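Local coordinates for protein galactan 1,3-beta-galactosidase (Phanerochaete chrysosporium, PDB 7BYS) that is an exo-beta-1,3-galactanase of glycoside hydrolase family 43, probably hydrolysing beta-1,3-linked galactan and carrying a carbohydrate-binding module with a bound calcium ion, at residues A[66-69]-A[75-78]; A[96-101]-A[122-127]; A[128-133]-A[150-155]. One frame throughout, in Å; residues are numbered along the deposited sequence.

Contact 1 of 3, residues A[66-69]-A[75-78]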
loop_
_atom_site.group_PDB
_atom_site.type_symbol
_atom_site.label_atom_id
_atom_site.label_comp_id
_atom_site.label_asym_id
_atom_site.label_seq_id
_atom_site.Cartn_x
_atom_site.Cartn_y
_atom_site.Cartn_z
ATOM N N LEU A 66 -6.938 -8.554 -17.500
ATOM C CA LEU A 66 -7.985 -7.788 -18.168
ATOM C C LEU A 66 -7.343 -6.710 -19.029
ATOM O O LEU A 66 -6.409 -6.028 -18.597
ATOM C CB LEU A 66 -8.990 -7.164 -17.173
ATOM C CG LEU A 66 -10.243 -6.586 -17.838
ATOM C CD1 LEU A 66 -11.097 -7.723 -18.361
ATOM C CD2 LEU A 66 -11.025 -5.715 -16.863
ATOM N N SER A 67 -7.837 -6.566 -20.248
ATOM C CA SER A 67 -7.268 -5.654 -21.225
ATOM C C SER A 67 -8.361 -4.741 -21.746
ATOM O O SER A 67 -9.546 -5.073 -21.668
ATOM C CB SER A 67 -6.651 -6.441 -22.388
ATOM O OG SER A 67 -5.607 -7.267 -21.914
ATOM N N PRO A 68 -7.997 -3.578 -22.284
ATOM C CA PRO A 68 -9.015 -2.615 -22.712
ATOM C C PRO A 68 -9.772 -3.061 -23.950
ATOM O O PRO A 68 -9.293 -3.858 -24.761
ATOM C CB PRO A 68 -8.205 -1.346 -23.001
ATOM C CG PRO A 68 -6.927 -1.532 -22.267
ATOM C CD PRO A 68 -6.648 -2.991 -22.337
ATOM N N ILE A 69 -10.985 -2.538 -24.070
ATOM C CA ILE A 69 -11.797 -2.693 -25.271
ATOM C C ILE A 69 -12.299 -1.312 -25.668
ATOM O O ILE A 69 -13.041 -0.670 -24.908
ATOM C CB ILE A 69 -12.982 -3.649 -25.059
ATOM C CG1 ILE A 69 -12.514 -5.004 -24.521
ATOM C CG2 ILE A 69 -13.743 -3.834 -26.366
ATOM C CD1 ILE A 69 -13.665 -5.972 -24.229
ATOM N N SER A 75 -12.570 0.966 -21.934
ATOM C CA SER A 75 -11.629 1.527 -22.892
ATOM C C SER A 75 -10.448 2.184 -22.168
ATOM O O SER A 75 -10.454 2.376 -20.947
ATOM C CB SER A 75 -12.319 2.592 -23.743
ATOM O OG SER A 75 -12.499 3.784 -23.000
ATOM N N THR A 76 -9.416 2.544 -22.944
ATOM C CA THR A 76 -8.257 3.228 -22.370
ATOM C C THR A 76 -8.552 4.665 -21.972
ATOM O O THR A 76 -7.645 5.347 -21.479
ATOM C CB THR A 76 -7.067 3.215 -23.333
ATOM O OG1 THR A 76 -7.452 3.804 -24.583
ATOM C CG2 THR A 76 -6.593 1.814 -23.567
ATOM N N SER A 77 -9.772 5.145 -22.181
ATOM C CA SER A 77 -10.193 6.455 -21.704
ATOM C C SER A 77 -11.050 6.371 -20.447
ATOM O O SER A 77 -11.529 7.401 -19.962
ATOM C CB SER A 77 -10.954 7.199 -22.804
ATOM O OG SER A 77 -10.218 7.194 -24.010
ATOM N N ASN A 78 -11.244 5.172 -19.900
ATOM C CA ASN A 78 -12.075 4.970 -18.723
ATOM C C ASN A 78 -11.212 4.550 -17.538
ATOM O O ASN A 78 -10.002 4.347 -17.665
ATOM C CB ASN A 78 -13.150 3.925 -19.010
ATOM C CG ASN A 78 -14.281 4.477 -19.841
ATOM O OD1 ASN A 78 -14.377 4.212 -21.036
ATOM N ND2 ASN A 78 -15.147 5.252 -19.210
#

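Contact 2 of 3, residues A[96-101]-A[122-127]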
loop_
_atom_site.group_PDB
_atom_site.type_symbol
_atom_site.label_atom_id
_atom_site.label_comp_id
_atom_site.label_asym_id
_atom_site.label_seq_id
_atom_site.Cartn_x
_atom_site.Cartn_y
_atom_site.Cartn_z
ATOM N N MET A 96 -13.955 -11.591 -11.283
ATOM C CA MET A 96 -13.288 -10.337 -10.972
ATOM C C MET A 96 -14.318 -9.224 -10.861
ATOM O O MET A 96 -15.171 -9.074 -11.743
ATOM C CB MET A 96 -12.276 -9.987 -12.065
ATOM C CG MET A 96 -11.541 -8.674 -11.821
ATOM S SD MET A 96 -10.545 -8.195 -13.260
ATOM C CE MET A 96 -9.345 -9.534 -13.331
ATOM N N TRP A 97 -14.238 -8.438 -9.788
ATOM C CA TRP A 97 -14.986 -7.191 -9.668
ATOM C C TRP A 97 -14.008 -6.023 -9.625
ATOM O O TRP A 97 -12.851 -6.168 -9.203
ATOM C CB TRP A 97 -15.845 -7.162 -8.391
ATOM C CG TRP A 97 -17.037 -8.065 -8.443
ATOM C CD1 TRP A 97 -17.030 -9.410 -8.656
ATOM C CD2 TRP A 97 -18.409 -7.686 -8.273
ATOM N NE1 TRP A 97 -18.320 -9.895 -8.648
ATOM C CE2 TRP A 97 -19.182 -8.858 -8.400
ATOM C CE3 TRP A 97 -19.061 -6.467 -8.039
ATOM C CZ2 TRP A 97 -20.583 -8.847 -8.306
ATOM C CZ3 TRP A 97 -20.452 -6.458 -7.939
ATOM C CH2 TRP A 97 -21.194 -7.641 -8.069
ATOM N N PHE A 98 -14.462 -4.864 -10.090
ATOM C CA PHE A 98 -13.622 -3.676 -10.050
ATOM C C PHE A 98 -14.498 -2.435 -10.037
ATOM O O PHE A 98 -15.676 -2.476 -10.398
ATOM C CB PHE A 98 -12.615 -3.644 -11.212
ATOM C CG PHE A 98 -13.233 -3.804 -12.585
ATOM C CD1 PHE A 98 -13.387 -5.064 -13.149
ATOM C CD2 PHE A 98 -13.627 -2.694 -13.312
ATOM C CE1 PHE A 98 -13.922 -5.215 -14.426
ATOM C CE2 PHE A 98 -14.169 -2.840 -14.593
ATOM C CZ PHE A 98 -14.322 -4.099 -15.141
ATOM N N HIS A 99 -13.904 -1.321 -9.618
ATOM C CA HIS A 99 -14.549 -0.021 -9.729
ATOM C C HIS A 99 -14.438 0.416 -11.185
ATOM O O HIS A 99 -13.328 0.515 -11.726
ATOM C CB HIS A 99 -13.844 0.965 -8.797
ATOM C CG HIS A 99 -14.282 2.394 -8.944
ATOM N ND1 HIS A 99 -13.583 3.424 -8.355
ATOM C CD2 HIS A 99 -15.338 2.967 -9.572
ATOM C CE1 HIS A 99 -14.177 4.573 -8.629
ATOM N NE2 HIS A 99 -15.242 4.326 -9.371
ATOM N N SER A 100 -15.588 0.626 -11.822
ATOM C CA SER A 100 -15.667 1.018 -13.222
ATOM C C SER A 100 -16.172 2.456 -13.273
ATOM O O SER A 100 -17.206 2.775 -12.677
ATOM C CB SER A 100 -16.618 0.062 -13.941
ATOM O OG SER A 100 -16.872 0.475 -15.275
ATOM N N ASP A 101 -15.430 3.337 -13.942
ATOM C CA ASP A 101 -15.839 4.734 -13.909
ATOM C C ASP A 101 -15.394 5.465 -15.168
ATOM O O ASP A 101 -14.638 4.940 -15.996
ATOM C CB ASP A 101 -15.326 5.448 -12.646
ATOM C CG ASP A 101 -16.407 6.280 -11.966
ATOM O OD1 ASP A 101 -17.113 7.028 -12.685
ATOM O OD2 ASP A 101 -16.570 6.173 -10.728
ATOM N N TYR A 122 -9.523 -12.540 -18.595
ATOM C CA TYR A 122 -10.920 -12.490 -18.198
ATOM C C TYR A 122 -11.771 -11.880 -19.304
ATOM O O TYR A 122 -11.285 -11.127 -20.151
ATOM C CB TYR A 122 -11.075 -11.671 -16.903
ATOM C CG TYR A 122 -10.610 -12.403 -15.670
ATOM C CD1 TYR A 122 -9.267 -12.730 -15.494
ATOM C CD2 TYR A 122 -11.521 -12.780 -14.673
ATOM C CE1 TYR A 122 -8.838 -13.415 -14.378
ATOM C CE2 TYR A 122 -11.097 -13.459 -13.546
ATOM C CZ TYR A 122 -9.756 -13.773 -13.404
ATOM O OH TYR A 122 -9.301 -14.457 -12.309
ATOM N N THR A 123 -13.064 -12.194 -19.269
ATOM C CA THR A 123 -14.038 -11.691 -20.231
ATOM C C THR A 123 -14.997 -10.747 -19.512
ATOM O O THR A 123 -15.700 -11.158 -18.579
ATOM C CB THR A 123 -14.803 -12.847 -20.884
ATOM O OG1 THR A 123 -15.372 -13.685 -19.876
ATOM C CG2 THR A 123 -13.878 -13.677 -21.760
ATOM N N TYR A 124 -14.996 -9.485 -19.932
ATOM C CA TYR A 124 -15.801 -8.455 -19.301
ATOM C C TYR A 124 -17.274 -8.690 -19.596
ATOM O O TYR A 124 -17.657 -8.961 -20.740
ATOM C CB TYR A 124 -15.344 -7.111 -19.864
ATOM C CG TYR A 124 -16.152 -5.881 -19.525
ATOM C CD1 TYR A 124 -16.329 -5.464 -18.210
ATOM C CD2 TYR A 124 -16.673 -5.089 -20.536
ATOM C CE1 TYR A 124 -17.037 -4.309 -17.916
ATOM C CE2 TYR A 124 -17.383 -3.946 -20.258
ATOM C CZ TYR A 124 -17.551 -3.550 -18.947
ATOM O OH TYR A 124 -18.259 -2.400 -18.702
ATOM N N LYS A 125 -18.103 -8.576 -18.562
ATOM C CA LYS A 125 -19.534 -8.819 -18.649
ATOM C C LYS A 125 -20.358 -7.545 -18.613
ATOM O O LYS A 125 -21.581 -7.611 -18.785
ATOM C CB LYS A 125 -19.993 -9.724 -17.497
ATOM C CG LYS A 125 -19.327 -11.091 -17.456
ATOM C CD LYS A 125 -19.627 -11.896 -18.714
ATOM C CE LYS A 125 -20.020 -13.327 -18.374
ATOM N NZ LYS A 125 -21.118 -13.391 -17.359
ATOM N N GLY A 126 -19.732 -6.394 -18.389
ATOM C CA GLY A 126 -20.480 -5.163 -18.262
ATOM C C GLY A 126 -20.337 -4.478 -16.918
ATOM O O GLY A 126 -19.895 -5.077 -15.925
ATOM N N SER A 127 -20.714 -3.205 -16.884
ATOM C CA SER A 127 -20.679 -2.405 -15.670
ATOM C C SER A 127 -22.083 -1.969 -15.269
ATOM O O SER A 127 -22.969 -1.814 -16.120
ATOM C CB SER A 127 -19.782 -1.180 -15.857
ATOM O OG SER A 127 -18.465 -1.580 -16.209
#

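Contact 3 of 3, residues A[128-133]-A[150-155]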
loop_
_atom_site.group_PDB
_atom_site.type_symbol
_atom_site.label_atom_id
_atom_site.label_comp_id
_atom_site.label_asym_id
_atom_site.label_seq_id
_atom_site.Cartn_x
_atom_site.Cartn_y
_atom_site.Cartn_z
ATOM N N PHE A 128 -22.281 -1.752 -13.967
ATOM C CA PHE A 128 -23.597 -1.381 -13.464
ATOM C C PHE A 128 -23.480 -0.728 -12.089
ATOM O O PHE A 128 -22.433 -0.783 -11.436
ATOM C CB PHE A 128 -24.537 -2.596 -13.424
ATOM C CG PHE A 128 -24.039 -3.724 -12.549
ATOM C CD1 PHE A 128 -23.179 -4.694 -13.048
ATOM C CD2 PHE A 128 -24.428 -3.807 -11.230
ATOM C CE1 PHE A 128 -22.729 -5.724 -12.238
ATOM C CE2 PHE A 128 -23.978 -4.834 -10.416
ATOM C CZ PHE A 128 -23.129 -5.788 -10.927
ATOM N N LYS A 129 -24.577 -0.071 -11.669
ATOM C CA LYS A 129 -24.692 0.470 -10.317
ATOM C C LYS A 129 -25.348 -0.564 -9.416
ATOM O O LYS A 129 -26.484 -0.982 -9.697
ATOM C CB LYS A 129 -25.543 1.726 -10.317
ATOM C CG LYS A 129 -24.859 2.963 -10.884
ATOM C CD LYS A 129 -25.707 4.200 -10.606
ATOM C CE LYS A 129 -24.989 5.483 -10.975
ATOM N NZ LYS A 129 -23.847 5.755 -10.070
ATOM N N PRO A 130 -24.700 -0.984 -8.327
ATOM C CA PRO A 130 -25.289 -2.010 -7.450
ATOM C C PRO A 130 -26.542 -1.501 -6.744
ATOM O O PRO A 130 -26.521 -0.469 -6.065
ATOM C CB PRO A 130 -24.169 -2.312 -6.449
ATOM C CG PRO A 130 -23.295 -1.115 -6.483
ATOM C CD PRO A 130 -23.360 -0.573 -7.883
ATOM N N LEU A 131 -27.633 -2.253 -6.903
ATOM C CA LEU A 131 -28.970 -1.846 -6.453
ATOM C C LEU A 131 -29.340 -0.446 -6.933
ATOM O O LEU A 131 -30.165 0.236 -6.313
ATOM C CB LEU A 131 -29.144 -1.995 -4.938
ATOM C CG LEU A 131 -28.735 -3.373 -4.403
ATOM C CD1 LEU A 131 -28.745 -3.372 -2.904
ATOM C CD2 LEU A 131 -29.642 -4.479 -4.946
ATOM N N GLY A 132 -28.730 -0.005 -8.030
ATOM C CA GLY A 132 -29.001 1.295 -8.598
ATOM C C GLY A 132 -28.297 2.458 -7.932
ATOM O O GLY A 132 -28.513 3.600 -8.348
ATOM N N ALA A 133 -27.470 2.213 -6.921
ATOM C CA ALA A 133 -26.786 3.271 -6.186
ATOM C C ALA A 133 -25.322 3.341 -6.601
ATOM O O ALA A 133 -24.795 2.442 -7.256
ATOM C CB ALA A 133 -26.901 3.036 -4.674
ATOM N N ALA A 150 -20.328 -14.238 -0.621
ATOM C CA ALA A 150 -19.477 -13.109 -0.949
ATOM C C ALA A 150 -20.247 -11.800 -0.829
ATOM O O ALA A 150 -21.484 -11.758 -0.936
ATOM C CB ALA A 150 -18.897 -13.265 -2.356
ATOM N N TYR A 151 -19.487 -10.721 -0.609
ATOM C CA TYR A 151 -20.038 -9.405 -0.322
ATOM C C TYR A 151 -19.257 -8.328 -1.057
ATOM O O TYR A 151 -18.022 -8.382 -1.130
ATOM C CB TYR A 151 -19.949 -9.125 1.186
ATOM C CG TYR A 151 -20.704 -10.125 2.015
ATOM C CD1 TYR A 151 -20.158 -11.363 2.324
ATOM C CD2 TYR A 151 -21.980 -9.830 2.481
ATOM C CE1 TYR A 151 -20.861 -12.290 3.075
ATOM C CE2 TYR A 151 -22.691 -10.740 3.244
ATOM C CZ TYR A 151 -22.132 -11.965 3.535
ATOM O OH TYR A 151 -22.848 -12.864 4.303
ATOM N N LEU A 152 -19.986 -7.363 -1.606
ATOM C CA LEU A 152 -19.405 -6.121 -2.099
ATOM C C LEU A 152 -19.321 -5.129 -0.942
ATOM O O LEU A 152 -20.308 -4.899 -0.233
ATOM C CB LEU A 152 -20.272 -5.541 -3.224
ATOM C CG LEU A 152 -19.753 -4.238 -3.829
ATOM C CD1 LEU A 152 -18.485 -4.511 -4.605
ATOM C CD2 LEU A 152 -20.809 -3.588 -4.731
ATOM N N LEU A 153 -18.147 -4.545 -0.752
ATOM C CA LEU A 153 -17.910 -3.479 0.218
ATOM C C LEU A 153 -17.665 -2.217 -0.594
ATOM O O LEU A 153 -16.814 -2.233 -1.487
ATOM C CB LEU A 153 -16.643 -3.792 1.023
ATOM C CG LEU A 153 -16.382 -5.253 1.421
ATOM C CD1 LEU A 153 -15.091 -5.331 2.241
ATOM C CD2 LEU A 153 -17.556 -5.866 2.195
ATOM N N TYR A 154 -18.418 -1.142 -0.337
ATOM C CA TYR A 154 -18.349 -0.042 -1.296
ATOM C C TYR A 154 -18.725 1.312 -0.717
ATOM O O TYR A 154 -19.658 1.426 0.079
ATOM C CB TYR A 154 -19.176 -0.311 -2.562
ATOM C CG TYR A 154 -20.645 -0.664 -2.395
ATOM C CD1 TYR A 154 -21.049 -1.819 -1.730
ATOM C CD2 TYR A 154 -21.628 0.122 -2.989
ATOM C CE1 TYR A 154 -22.390 -2.161 -1.639
ATOM C CE2 TYR A 154 -22.976 -0.217 -2.898
ATOM C CZ TYR A 154 -23.344 -1.360 -2.219
ATOM O OH TYR A 154 -24.668 -1.734 -2.116
ATOM N N ALA A 155 -18.023 2.340 -1.195
ATOM C CA ALA A 155 -18.377 3.729 -0.942
ATOM C C ALA A 155 -19.512 4.114 -1.881
ATOM O O ALA A 155 -19.380 4.023 -3.108
ATOM C CB ALA A 155 -17.156 4.613 -1.187
HETATM O O HOH W 1 -26.345 -0.097 -3.263
#

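Contact 1 of 3, residues A[66-69]-A[75-78]
P68 and T76 touch within the loop that leads from one blade of the five-bladed beta-propeller to the next, between strands 60-61 and 79-88. The methyl T76 CG2 meets the CB-CG edge of the proline ring, 3.6 Å from P68 CB and equally 3.6 Å from P68 CG, the two side chains running at a slant to each other. T76 holds this methyl anti to its own carbonyl carbon, which turns it to the proline; F45 also packs on P68.

The neighbouring S75 side chain can be followed outward. S75 CB rests 3.5 Å from I69 O, and its CA comes closer still, 3.3 Å from I69 O. No hydrogen bond crosses between 66-69 and 75-78, and I69 O is instead bonded by the T72 hydroxyl inside the loop. From CB the hydroxyl swings back over its own chain (chi1 75°), where two bonds grip it. S75 OG accepts from S77 N at 3.2 Å, an ST turn, with an N-H...O angle of 151°. This sits inside the type I beta turn S75-N78, closed by the backbone bond N78 N to S75 O. The contact is surface packing away from the sugar-binding residues. At its tip S75 OG donates to N78 OD1 over 2.8 Å, reaching it from 24° out of the carbonyl plane.

Contact 2 of 3, residues A[96-101]-A[122-127]
M96 lays its terminal methyl over one face of the Y122 ring: M96 CE stands 3.9 Å from the centroid of the Y122 ring and only 10° off the normal, a CH-pi contact almost over the centre. The chain is extended as far as SD, with CG anti to the backbone N (chi1 179°), and the bend at its last torsion (chi3 -64°) carries the methyl over the ring. The sulfur stays above the same ring at a distance, a long Met-aromatic contact. Beyond the ring, Y122 OH is bonded to P118 O.

F98 and Y124 meet differently, their side chains crossing at about a right angle. Just the far end of the phenyl is used, F98 CZ lying 3.9 Å from Y124 CE1. Y124 is further held by its own strand: G126 N sits 3.4 Å above the plane of the Y124 ring, over its centre, and S127 OG lies in the ring plane at its edge. There Y124 OH and S127 OG are hydrogen-bonded at 2.6 Å. S127 OG also lies 2.8 Å from S100 OG of the far strand, so this one serine hydroxyl has both others within hydrogen-bonding distance.

The F98 side chain lies about 6 Å from those of E81 and R82, which bind galactose. Strands 93-101 and 123-128 are not neighbours, for strand 109-115 runs between them, and side chains meet across it on one face of a twisted four-stranded antiparallel sheet, a blade of the GH43 five-bladed beta-propeller.

Contact 3 of 3, residues A[128-133]-A[150-155]
P130 sets the CG corner of its ring against both L152 and Y154, joining the link between two beta-propeller blades to strand 150-156 of the second of them. This is the tight part of the contact, entirely apolar. P130 CG lies 3.7 Å from Y154 CE2, approaching the ring obliquely, and 3.9 Å from L152 CD2. The proline crosses L152 at about a right angle, whereas it and Y154 run past each other in opposite senses.

Two residues apart on the strand, L152 and Y154 both turn to the proline and also support each other: L152 CD2 stands 3.5 Å above the plane of the Y154 ring, offset toward its rim. L152 places CG anti to its backbone N (chi1 -179°), which sends CD2 to the proline. S135 adds to the packing on both P130 and Y154, and the Y154 side chain is about 7 Å from that of the galactose-binding D137.

The other side is looser. L131, exposed, brings CD1 no nearer than 4.5 Å to Y154 OH, and its side chain lies about 4 Å from an N-linked N-acetylglucosamine. The linker bends tightly here through the successive backbone bonds G132 N to K129 O and A133 N to P130 O. Y154 OH bonds to S165 OG and to a water at 2.6 Å; that water donates its other bond to P130 O at 2.8 Å.

How the contacts relate
The three contacts follow one another along the propeller. Contact 2 is buried within a blade, contact 1 is a surface loop leading into that blade, and contact 3 is a largely buried junction to the next one. Contact 1 adjoins contact 2: L66 packs CD2 against F98 CE1, and N78 ND2 probably bonds D101 O. Contact 3 adjoins contact 2 through W97, whose ring meets F128 and L152. Contacts 1 and 3 do not touch. Both use a proline as their apolar piece, but contact 3 adds a bridging water, while contact 2 combines aromatic and methionine packing with hydroxyl pairs.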